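Local atomic coordinates of lambda phage protein with carbohydrate-binding module (Shewanella oneidensis, PDB entry 2A5Z), a protein that is of unknown function but has a jelly-roll fold with a carbohydrate-binding module, binds magnesium and may bind carbohydrate. Residues Ile44-Phe49 with Ala253-Arg259; Asn131-Thr136 with Ile241-Ser245; Ile143-Ile147 with Lys231-Lys235; Ser148-Gly152 with Ala217-Ala221. All coordinates share one frame; numbering follows the deposited sequence.

Contact 1: Ile44-Phe49 with Ala253-Arg259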
loop_
_atom_site.group_PDB
_atom_site.type_symbol
_atom_site.label_atom_id
_atom_site.label_comp_id
_atom_site.label_asym_id
_atom_site.label_seq_id
_atom_site.Cartn_x
_atom_site.Cartn_y
_atom_site.Cartn_z
ATOM N N ILE C 44 1.171 -11.752 5.649
ATOM C CA ILE C 44 0.557 -12.928 6.259
ATOM C C ILE C 44 1.252 -13.223 7.596
ATOM O O ILE C 44 2.456 -13.466 7.645
ATOM C CB ILE C 44 0.534 -14.148 5.285
ATOM C CG1 ILE C 44 -0.010 -15.400 5.982
ATOM C CG2 ILE C 44 1.912 -14.397 4.704
ATOM C CD1 ILE C 44 -0.022 -16.641 5.097
ATOM N N ALA C 45 0.481 -13.173 8.679
ATOM C CA ALA C 45 1.036 -13.298 10.023
ATOM C C ALA C 45 1.204 -14.753 10.478
ATOM O O ALA C 45 0.472 -15.650 10.025
ATOM C CB ALA C 45 0.173 -12.522 11.014
ATOM N N THR C 46 2.179 -14.979 11.362
ATOM C CA THR C 46 2.321 -16.261 12.071
ATOM C C THR C 46 2.316 -16.045 13.592
ATOM O O THR C 46 1.435 -16.550 14.288
ATOM C CB THR C 46 3.566 -17.065 11.610
ATOM O OG1 THR C 46 3.385 -17.474 10.248
ATOM C CG2 THR C 46 3.752 -18.323 12.456
ATOM N N SER C 47 3.279 -15.287 14.109
ATOM C CA SER C 47 3.318 -15.024 15.554
ATOM C C SER C 47 3.773 -13.614 15.924
ATOM O O SER C 47 3.640 -13.186 17.077
ATOM C CB SER C 47 4.171 -16.076 16.265
ATOM O OG SER C 47 5.503 -16.021 15.802
ATOM N N ASP C 48 4.301 -12.894 14.938
ATOM C CA ASP C 48 4.778 -11.532 15.141
ATOM C C ASP C 48 4.032 -10.594 14.205
ATOM O O ASP C 48 3.677 -10.980 13.090
ATOM C CB ASP C 48 6.287 -11.449 14.884
ATOM C CG ASP C 48 7.093 -12.364 15.798
ATOM O OD1 ASP C 48 7.368 -11.967 16.953
ATOM O OD2 ASP C 48 7.464 -13.480 15.357
ATOM N N PHE C 49 3.753 -9.379 14.667
ATOM C CA PHE C 49 3.224 -8.357 13.784
ATOM C C PHE C 49 4.134 -7.144 13.791
ATOM O O PHE C 49 4.566 -6.703 14.851
ATOM C CB PHE C 49 1.799 -7.936 14.168
ATOM C CG PHE C 49 1.263 -6.812 13.321
ATOM C CD1 PHE C 49 0.596 -7.079 12.130
ATOM C CD2 PHE C 49 1.454 -5.481 13.701
ATOM C CE1 PHE C 49 0.113 -6.044 11.331
ATOM C CE2 PHE C 49 0.981 -4.440 12.909
ATOM C CZ PHE C 49 0.309 -4.723 11.720
ATOM N N ALA C 253 3.857 -6.248 17.855
ATOM C CA ALA C 253 3.051 -7.044 18.777
ATOM C C ALA C 253 3.288 -8.537 18.583
ATOM O O ALA C 253 3.802 -8.962 17.544
ATOM C CB ALA C 253 1.585 -6.724 18.581
ATOM N N LYS C 254 2.908 -9.327 19.586
ATOM C CA LYS C 254 2.886 -10.779 19.463
ATOM C C LYS C 254 1.460 -11.200 19.132
ATOM O O LYS C 254 0.520 -10.749 19.783
ATOM C CB LYS C 254 3.343 -11.434 20.767
ATOM C CG LYS C 254 4.791 -11.132 21.130
ATOM C CD LYS C 254 5.299 -12.026 22.266
ATOM C CE LYS C 254 5.481 -11.257 23.583
ATOM N NZ LYS C 254 6.244 -12.106 24.561
ATOM N N VAL C 255 1.289 -12.047 18.116
ATOM C CA VAL C 255 -0.055 -12.457 17.691
ATOM C C VAL C 255 -0.181 -13.971 17.572
ATOM O O VAL C 255 0.811 -14.670 17.449
ATOM C CB VAL C 255 -0.493 -11.795 16.346
ATOM C CG1 VAL C 255 -0.579 -10.258 16.479
ATOM C CG2 VAL C 255 0.422 -12.211 15.192
ATOM N N SER C 256 -1.418 -14.455 17.616
ATOM C CA SER C 256 -1.723 -15.853 17.357
ATOM C C SER C 256 -2.257 -15.926 15.940
ATOM O O SER C 256 -3.362 -15.455 15.653
ATOM C CB SER C 256 -2.753 -16.376 18.365
ATOM O OG SER C 256 -2.240 -16.326 19.688
ATOM N N ALA C 257 -1.449 -16.473 15.044
ATOM C CA ALA C 257 -1.823 -16.546 13.636
ATOM C C ALA C 257 -1.291 -17.811 12.977
ATOM O O ALA C 257 -0.945 -17.803 11.797
ATOM C CB ALA C 257 -1.346 -15.301 12.892
ATOM N N THR C 258 -1.232 -18.894 13.750
ATOM C CA THR C 258 -0.809 -20.191 13.231
ATOM C C THR C 258 -1.973 -20.902 12.560
ATOM O O THR C 258 -2.926 -21.338 13.211
ATOM C CB THR C 258 -0.182 -21.082 14.319
ATOM O OG1 THR C 258 1.010 -20.456 14.820
ATOM C CG2 THR C 258 0.165 -22.461 13.749
ATOM N N ARG C 259 -1.878 -21.002 11.242
ATOM C CA ARG C 259 -2.923 -21.608 10.428
ATOM C C ARG C 259 -2.384 -22.790 9.650
ATOM O O ARG C 259 -1.186 -22.861 9.375
ATOM C CB ARG C 259 -3.529 -20.562 9.495
ATOM C CG ARG C 259 -4.474 -19.648 10.240
ATOM C CD ARG C 259 -4.626 -18.348 9.574
ATOM N NE ARG C 259 -3.425 -17.515 9.668
ATOM C CZ ARG C 259 -3.445 -16.197 9.535
ATOM N NH1 ARG C 259 -4.601 -15.581 9.334
ATOM N NH2 ARG C 259 -2.327 -15.494 9.610
HETATM O O HOH W 1 0.777 -18.449 16.668
HETATM O O HOH W 2 7.171 -9.335 17.961
#
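Phe-49 and Ala-253 pair at the edge of the six-stranded antiparallel sheet, where the start of strand 48-53, an outermost strand within this chain, runs beside the end of strand 245-254. They form a hydrogen-bonded pair: Phe-49 N gives to Ala-253 O over 2.9 Å, and Ala-253 N returns a bond to Phe-49 O. Asp-48 and Lys-254 follow as a non-hydrogen-bonded pair. Beyond them the ladder runs on past the regular strands with Val-255 N to Ser-47 O at 2.8 Å, a nearly straight bond (169°) whose donor stands above the carbonyl plane. The last backbone link, Ala-257 N to Thr-46 O, is weak.

Between the two segments Val-255 sits with its methyls spread. CG1 lies anti to the carbonyl carbon (chi1 -63°) and meets Phe-49 CB at 4.0 Å. That leaves CG2 between the backbone N and the carbonyl carbon, within 3.7 Å of Ser-47 C and also reaching Ala-45 CB. Ala-45 CB meets Ala-257 CB at 3.7 Å. Outside the strand pairing, 44-47 and 255-259 have no regular structure and reach the second subunit of the assembly. Phe-88 of that subunit packs on Ala-45 and Val-255.

Arg-259, bent at chi3, brings NH2 back to Ala-45 O at 2.8 Å, with the oxygen almost exactly in the guanidinium plane. The same guanidinium makes salt bridges to Asp-54 and Asp-247 of the second subunit, residues that bind magnesium. A magnesium ion lies about 4 Å from the arginine side chain. A water bridges Thr-46 O and Thr-258 OG1.

Contact 2: Asn131-Thr136 with Ile241-Ser245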
loop_
_atom_site.group_PDB
_atom_site.type_symbol
_atom_site.label_atom_id
_atom_site.label_comp_id
_atom_site.label_asym_id
_atom_site.label_seq_id
_atom_site.Cartn_x
_atom_site.Cartn_y
_atom_site.Cartn_z
ATOM N N ASN C 131 0.077 26.213 22.071
ATOM C CA ASN C 131 -1.218 26.872 22.107
ATOM C C ASN C 131 -2.125 25.991 22.965
ATOM O O ASN C 131 -2.050 24.760 22.861
ATOM C CB ASN C 131 -1.753 27.019 20.671
ATOM C CG ASN C 131 -3.012 27.869 20.583
ATOM O OD1 ASN C 131 -4.091 27.460 21.024
ATOM N ND2 ASN C 131 -2.887 29.045 19.973
ATOM N N PRO C 132 -2.934 26.598 23.859
ATOM C CA PRO C 132 -3.857 25.819 24.693
ATOM C C PRO C 132 -4.850 24.949 23.902
ATOM O O PRO C 132 -5.426 24.026 24.466
ATOM C CB PRO C 132 -4.596 26.887 25.517
ATOM C CG PRO C 132 -4.300 28.193 24.868
ATOM C CD PRO C 132 -2.985 28.037 24.177
ATOM N N ALA C 133 -5.007 25.222 22.610
ATOM C CA ALA C 133 -5.908 24.458 21.744
ATOM C C ALA C 133 -5.307 23.127 21.261
ATOM O O ALA C 133 -6.031 22.274 20.721
ATOM C CB ALA C 133 -6.332 25.302 20.557
ATOM N N GLN C 134 -3.997 22.955 21.456
ATOM C CA GLN C 134 -3.302 21.741 21.023
ATOM C C GLN C 134 -3.528 20.554 21.969
ATOM O O GLN C 134 -3.283 20.650 23.177
ATOM C CB GLN C 134 -1.801 21.993 20.843
ATOM C CG GLN C 134 -1.442 23.076 19.837
ATOM C CD GLN C 134 -0.062 23.680 20.077
ATOM O OE1 GLN C 134 0.581 23.423 21.101
ATOM N NE2 GLN C 134 0.398 24.496 19.132
ATOM N N LEU C 135 -3.996 19.443 21.396
ATOM C CA LEU C 135 -4.158 18.175 22.110
ATOM C C LEU C 135 -3.623 17.039 21.245
ATOM O O LEU C 135 -4.115 16.805 20.136
ATOM C CB LEU C 135 -5.632 17.918 22.493
ATOM C CG LEU C 135 -6.043 16.556 23.096
ATOM C CD1 LEU C 135 -5.423 16.303 24.471
ATOM C CD2 LEU C 135 -7.548 16.437 23.191
ATOM N N THR C 136 -2.605 16.359 21.757
ATOM C CA THR C 136 -2.000 15.217 21.088
ATOM C C THR C 136 -1.958 14.024 22.045
ATOM O O THR C 136 -1.772 14.200 23.250
ATOM C CB THR C 136 -0.569 15.566 20.595
ATOM O OG1 THR C 136 -0.632 16.739 19.779
ATOM C CG2 THR C 136 0.032 14.437 19.776
ATOM N N ILE C 241 -3.123 27.294 13.528
ATOM C CA ILE C 241 -2.423 26.804 14.706
ATOM C C ILE C 241 -1.684 25.526 14.332
ATOM O O ILE C 241 -2.305 24.561 13.875
ATOM C CB ILE C 241 -3.384 26.507 15.888
ATOM C CG1 ILE C 241 -4.169 27.755 16.283
ATOM C CG2 ILE C 241 -2.604 25.931 17.085
ATOM C CD1 ILE C 241 -5.239 27.496 17.337
ATOM N N SER C 242 -0.362 25.530 14.519
ATOM C CA SER C 242 0.449 24.335 14.284
ATOM C C SER C 242 0.148 23.272 15.333
ATOM O O SER C 242 -0.003 23.584 16.526
ATOM C CB SER C 242 1.946 24.659 14.295
ATOM O OG SER C 242 2.328 25.431 13.168
ATOM N N LEU C 243 0.033 22.029 14.877
ATOM C CA LEU C 243 -0.096 20.874 15.769
ATOM C C LEU C 243 1.229 20.118 15.758
ATOM O O LEU C 243 2.232 20.638 15.265
ATOM C CB LEU C 243 -1.281 19.984 15.343
ATOM C CG LEU C 243 -2.645 20.703 15.231
ATOM C CD1 LEU C 243 -3.771 19.721 14.941
ATOM C CD2 LEU C 243 -2.966 21.531 16.475
ATOM N N ILE C 244 1.252 18.900 16.283
ATOM C CA ILE C 244 2.506 18.160 16.357
ATOM C C ILE C 244 2.823 17.471 15.009
ATOM O O ILE C 244 1.960 16.834 14.415
ATOM C CB ILE C 244 2.518 17.228 17.614
ATOM C CG1 ILE C 244 2.716 18.099 18.878
ATOM C CG2 ILE C 244 3.574 16.123 17.494
ATOM C CD1 ILE C 244 2.724 17.357 20.220
ATOM N N SER C 245 4.050 17.649 14.521
ATOM C CA SER C 245 4.503 17.029 13.270
ATOM C C SER C 245 4.918 15.588 13.511
ATOM O O SER C 245 5.391 15.257 14.588
ATOM C CB SER C 245 5.680 17.806 12.675
ATOM O OG SER C 245 5.343 19.169 12.481
#
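The backbones of Gln-134 and Leu-243 stay 6.2 Å apart from CA to CA, where the type I turn from Asn-131 to Gln-134 faces an irregular run, Ile-241 to Ile-244. Side chains, not a ladder, join the two segments.

Ile-241 packs on the side chains of Asn-131 and Ala-133. Its CG2 methyl lies 3.8 Å from Asn-131 CB, and CD1 lies 4.0 Å from Ala-133 CB and close to the Asn-131 amide, the Ile-241 and Asn-131 side chains crossing at about a right angle. The amide is fixed from within: Asn-131 OD1 accepts from Ala-133 N at 2.9 Å, in the carbonyl plane and on a lone pair, which makes an Asx turn.

The turn leads into strand 134-137 of the larger sheet of the jelly roll, and the loop opposite it joins strands 230-234 and 245-254. Gln-134 spans the gap. Its extended side chain offers NE2 to Ser-242 O at 2.8 Å, but the bond is weak, bent to 124°. Ala-129 O is the stronger partner of that NE2. OE1 meanwhile takes a weak bond from Asn-131 N, so both ends of the amide are occupied. The Leu-243 side chain slides past that of Gln-134 in the opposite direction, its CD2 4.0 Å from Gln-134 CG.

Farther along, Ile-244 CD1 presses on Thr-136 OG1 at 3.4 Å. That hydroxyl is hydrogen-bonded to Thr-232 OG1, which also accepts from Ile-244 N.

Contact 3: Ile143-Ile147 with Lys231-Lys235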
loop_
_atom_site.group_PDB
_atom_site.type_symbol
_atom_site.label_atom_id
_atom_site.label_comp_id
_atom_site.label_asym_id
_atom_site.label_seq_id
_atom_site.Cartn_x
_atom_site.Cartn_y
_atom_site.Cartn_z
ATOM N N ILE C 143 -11.736 7.994 17.804
ATOM C CA ILE C 143 -11.431 8.336 16.422
ATOM C C ILE C 143 -11.979 9.727 16.035
ATOM O O ILE C 143 -12.879 10.265 16.694
ATOM C CB ILE C 143 -11.982 7.219 15.479
ATOM C CG1 ILE C 143 -11.023 6.939 14.324
ATOM C CG2 ILE C 143 -13.435 7.493 15.036
ATOM C CD1 ILE C 143 -11.218 5.563 13.683
ATOM N N GLY C 144 -11.404 10.309 14.983
ATOM C CA GLY C 144 -11.975 11.477 14.315
ATOM C C GLY C 144 -12.136 12.736 15.144
ATOM O O GLY C 144 -11.191 13.186 15.795
ATOM N N LEU C 145 -13.339 13.309 15.100
ATOM C CA LEU C 145 -13.623 14.569 15.789
ATOM C C LEU C 145 -13.874 14.364 17.279
ATOM O O LEU C 145 -14.001 15.334 18.025
ATOM C CB LEU C 145 -14.809 15.310 15.143
ATOM C CG LEU C 145 -14.689 15.780 13.686
ATOM C CD1 LEU C 145 -16.028 16.295 13.180
ATOM C CD2 LEU C 145 -13.594 16.833 13.497
ATOM N N GLY C 146 -13.934 13.099 17.702
ATOM C CA GLY C 146 -14.148 12.726 19.104
ATOM C C GLY C 146 -13.009 13.162 20.000
ATOM O O GLY C 146 -11.853 13.238 19.567
ATOM N N ILE C 147 -13.340 13.444 21.256
ATOM C CA ILE C 147 -12.382 14.023 22.201
ATOM C C ILE C 147 -12.614 13.533 23.652
ATOM O O ILE C 147 -11.988 14.022 24.606
ATOM C CB ILE C 147 -12.417 15.575 22.090
ATOM C CG1 ILE C 147 -11.224 16.217 22.800
ATOM C CG2 ILE C 147 -13.768 16.126 22.559
ATOM C CD1 ILE C 147 -10.870 17.600 22.250
ATOM N N LYS C 231 -2.373 10.716 17.544
ATOM C CA LYS C 231 -3.427 11.628 17.131
ATOM C C LYS C 231 -3.105 13.037 17.608
ATOM O O LYS C 231 -2.816 13.241 18.784
ATOM C CB LYS C 231 -4.786 11.182 17.685
ATOM C CG LYS C 231 -5.973 11.978 17.143
ATOM C CD LYS C 231 -7.275 11.553 17.797
ATOM C CE LYS C 231 -8.425 12.375 17.262
ATOM N NZ LYS C 231 -9.652 12.264 18.092
ATOM N N THR C 232 -3.160 14.001 16.699
ATOM C CA THR C 232 -2.988 15.400 17.073
ATOM C C THR C 232 -4.213 16.173 16.607
ATOM O O THR C 232 -4.766 15.888 15.544
ATOM C CB THR C 232 -1.652 15.991 16.549
ATOM O OG1 THR C 232 -1.324 17.179 17.278
ATOM C CG2 THR C 232 -1.702 16.289 15.044
ATOM N N GLN C 233 -4.632 17.138 17.417
ATOM C CA GLN C 233 -5.962 17.727 17.307
ATOM C C GLN C 233 -5.979 19.183 17.756
ATOM O O GLN C 233 -5.225 19.579 18.656
ATOM C CB GLN C 233 -6.930 16.944 18.193
ATOM C CG GLN C 233 -8.410 17.254 17.975
ATOM C CD GLN C 233 -9.299 16.243 18.652
ATOM O OE1 GLN C 233 -9.002 15.793 19.756
ATOM N NE2 GLN C 233 -10.383 15.862 17.989
ATOM N N CYS C 234 -6.856 19.967 17.136
ATOM C CA CYS C 234 -7.108 21.336 17.575
ATOM C C CYS C 234 -8.500 21.419 18.186
ATOM O O CYS C 234 -9.478 21.043 17.548
ATOM C CB CYS C 234 -6.970 22.321 16.418
ATOM S SG CYS C 234 -7.110 24.048 16.951
ATOM N N LYS C 235 -8.576 21.900 19.424
ATOM C CA LYS C 235 -9.834 21.956 20.168
ATOM C C LYS C 235 -10.714 23.145 19.796
ATOM O O LYS C 235 -11.888 23.181 20.164
ATOM C CB LYS C 235 -9.567 21.986 21.670
ATOM C CG LYS C 235 -9.086 20.661 22.246
ATOM C CD LYS C 235 -9.033 20.710 23.770
ATOM C CE LYS C 235 -7.826 21.497 24.251
ATOM N NZ LYS C 235 -7.837 21.642 25.733
#
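Lys-231 and Gln-233, side chains of strand 230-234 in the larger sheet of the jelly roll, reach up to the carbonyls of a type II' beta turn, Ile-143 to Gly-146. Lys-231 NZ donates to Gly-144 O at 2.9 Å, approaching from above the carbonyl plane, 40° out of it. Gly-146 O lies 2.8 Å from the same NZ. Gln-233 NE2 gives Gly-146 O a straight but long and weak bond of 3.4 Å (163°). Beside the turn, the Ile-147 side chain crosses that of Lys-235 at about a right angle, its CD1 lying 3.5 Å from Lys-235 CG and 3.6 Å from Gln-233 OE1.

Lys-231 and Gln-233 arrive together because residues two apart point to the same face of the strand. In both, CG is anti to the backbone N and the chain is extended beyond it; all four lysine torsions lie within about 15° of straight, and NZ stands at full length from the strand.

Outside this shell Lys-231 NZ also bonds Ser-142 O, just before the turn, while Ser-102 OG bonds Gly-144 O. Asn-100 O is the stronger partner of the Gln-233 amide, and Leu-135 of strand 134-137 packs against both Gln-233 and Ile-147. The second position of the turn has a positive phi (61°), which favours the glycine found there, Gly-144. The turn holds its own shape through a backbone bond from Gly-146 N to Ile-143 O, 3.2 Å long.

Contact 4: Ser148-Gly152 with Ala217-Ala221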
loop_
_atom_site.group_PDB
_atom_site.type_symbol
_atom_site.label_atom_id
_atom_site.label_comp_id
_atom_site.label_asym_id
_atom_site.label_seq_id
_atom_site.Cartn_x
_atom_site.Cartn_y
_atom_site.Cartn_z
ATOM N N SER C 148 -13.486 12.538 23.791
ATOM C CA SER C 148 -13.992 12.100 25.090
ATOM C C SER C 148 -13.160 11.009 25.765
ATOM O O SER C 148 -13.248 10.829 26.981
ATOM C CB SER C 148 -15.424 11.601 24.931
ATOM O OG SER C 148 -15.434 10.524 24.020
ATOM N N ASP C 149 -12.374 10.273 24.982
ATOM C CA ASP C 149 -11.616 9.129 25.504
ATOM C C ASP C 149 -10.192 9.060 24.960
ATOM O O ASP C 149 -9.966 9.215 23.761
ATOM C CB ASP C 149 -12.340 7.817 25.179
ATOM C CG ASP C 149 -13.711 7.731 25.818
ATOM O OD1 ASP C 149 -13.785 7.378 27.012
ATOM O OD2 ASP C 149 -14.716 8.008 25.120
ATOM N N ARG C 150 -9.241 8.812 25.855
ATOM C CA ARG C 150 -7.842 8.633 25.482
ATOM C C ARG C 150 -7.034 8.054 26.647
ATOM O O ARG C 150 -7.422 8.174 27.819
ATOM C CB ARG C 150 -7.216 9.948 24.997
ATOM C CG ARG C 150 -7.330 11.085 25.995
ATOM C CD ARG C 150 -6.993 12.421 25.373
ATOM N NE ARG C 150 -7.416 13.522 26.231
ATOM C CZ ARG C 150 -8.639 14.048 26.224
ATOM N NH1 ARG C 150 -8.940 15.045 27.044
ATOM N NH2 ARG C 150 -9.561 13.574 25.403
ATOM N N SER C 151 -5.905 7.447 26.310
ATOM C CA SER C 151 -5.043 6.827 27.293
ATOM C C SER C 151 -3.632 6.664 26.708
ATOM O O SER C 151 -3.457 6.091 25.629
ATOM C CB SER C 151 -5.660 5.490 27.729
ATOM O OG SER C 151 -4.663 4.555 28.053
ATOM N N GLY C 152 -2.633 7.199 27.406
ATOM C CA GLY C 152 -1.245 7.113 26.945
ATOM C C GLY C 152 -0.473 8.354 27.338
ATOM O O GLY C 152 -0.711 8.916 28.407
ATOM N N ALA C 217 -6.534 0.112 33.857
ATOM C CA ALA C 217 -6.420 -0.337 32.470
ATOM C C ALA C 217 -6.654 0.819 31.497
ATOM O O ALA C 217 -7.437 1.731 31.781
ATOM C CB ALA C 217 -7.394 -1.461 32.198
HETATM N N MSE C 218 -5.971 0.769 30.352
HETATM C CA MSE C 218 -6.127 1.763 29.294
HETATM C C MSE C 218 -7.574 1.875 28.798
HETATM O O MSE C 218 -8.375 0.934 28.965
HETATM C CB MSE C 218 -5.185 1.431 28.121
HETATM C CG MSE C 218 -5.638 0.276 27.199
HETATM SE SE MSE C 218 -4.531 -0.036 25.788
HETATM C CE MSE C 218 -3.157 -0.809 26.631
ATOM N N PHE C 219 -7.911 3.020 28.198
ATOM C CA PHE C 219 -9.131 3.113 27.397
ATOM C C PHE C 219 -9.043 2.139 26.216
ATOM O O PHE C 219 -8.049 2.118 25.487
ATOM C CB PHE C 219 -9.385 4.537 26.861
ATOM C CG PHE C 219 -10.410 4.579 25.743
ATOM C CD1 PHE C 219 -11.740 4.218 25.986
ATOM C CD2 PHE C 219 -10.038 4.937 24.447
ATOM C CE1 PHE C 219 -12.685 4.221 24.959
ATOM C CE2 PHE C 219 -10.973 4.957 23.409
ATOM C CZ PHE C 219 -12.302 4.595 23.663
ATOM N N ARG C 220 -10.099 1.354 26.028
ATOM C CA ARG C 220 -10.154 0.387 24.948
ATOM C C ARG C 220 -11.560 0.314 24.376
ATOM O O ARG C 220 -12.528 0.254 25.118
ATOM C CB ARG C 220 -9.713 -0.998 25.435
ATOM C CG ARG C 220 -9.802 -2.083 24.359
ATOM C CD ARG C 220 -9.374 -3.464 24.866
ATOM N NE ARG C 220 -7.915 -3.610 24.944
ATOM C CZ ARG C 220 -7.127 -3.957 23.925
ATOM N NH1 ARG C 220 -7.628 -4.188 22.719
ATOM N NH2 ARG C 220 -5.826 -4.072 24.115
ATOM N N ALA C 221 -11.649 0.346 23.049
ATOM C CA ALA C 221 -12.860 -0.031 22.323
ATOM C C ALA C 221 -12.414 -0.872 21.143
ATOM O O ALA C 221 -11.643 -0.406 20.289
ATOM C CB ALA C 221 -13.635 1.194 21.865
#
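Asp-149 sets its CB squarely over one face of the Phe-219 ring, a CH-pi contact with CB 3.4 Å from the ring centroid and 6° off the normal. The carboxylate follows the ring, its plane turned only 17° from it, with Asp-149 CG 3.8 Å from Phe-219 CE1. Phe-219 CG is anti to its own backbone N (chi1 164°), which swings the ring out toward Asp-149.

Polar bonds to the aspartate come from Ser-148 and from Ala-167. Ser-148 OG donates to Asp-149 OD2 at 2.8 Å, from above the carboxylate plane, and Ala-167 N bonds OD1. Phe-219 is held at the backbone, its O bonded to Ser-140 OG.

Close packing makes up the rest. Ser-151 belongs to short strand 150-151 of the larger sheet, just before the chain turns a corner at Gly-152, and 217-221, in the loop that joins strands 208-213 and 226-228, packs against it. Ser-151 CB lies 3.4 Å from Phe-219 N, and Ser-151 OG lies 3.2 Å from Met-218 CB. Met-218, modelled as selenomethionine, then bends away to pack on Phe-189, Met-191 and Phe-197 of the six-stranded sheet.

Contact 1 stands apart, its centre about 36 Å from that of contact 2 and on the other side of the chain's centre. It is a peripheral strand edge that meets another subunit, built mostly of backbone bonds plus one arginine, with a small apolar patch. Contacts 2 and 3 share the larger sheet through neighbouring strands 134-137 and 230-234 and touch each other: Ala-133 O lies 2.9 Å from Lys-235 N. Contact 2 is buried, with isoleucine and leucine side chains packed on amide and hydroxyl groups; contact 3 is partly buried and polar, side chains meeting turn carbonyls. Contact 4, also partly buried, adjoins contact 3 at Ile-147 and Ser-148, yet relies on ring-face packing, with loop 217-221 reaching toward the six-stranded sheet.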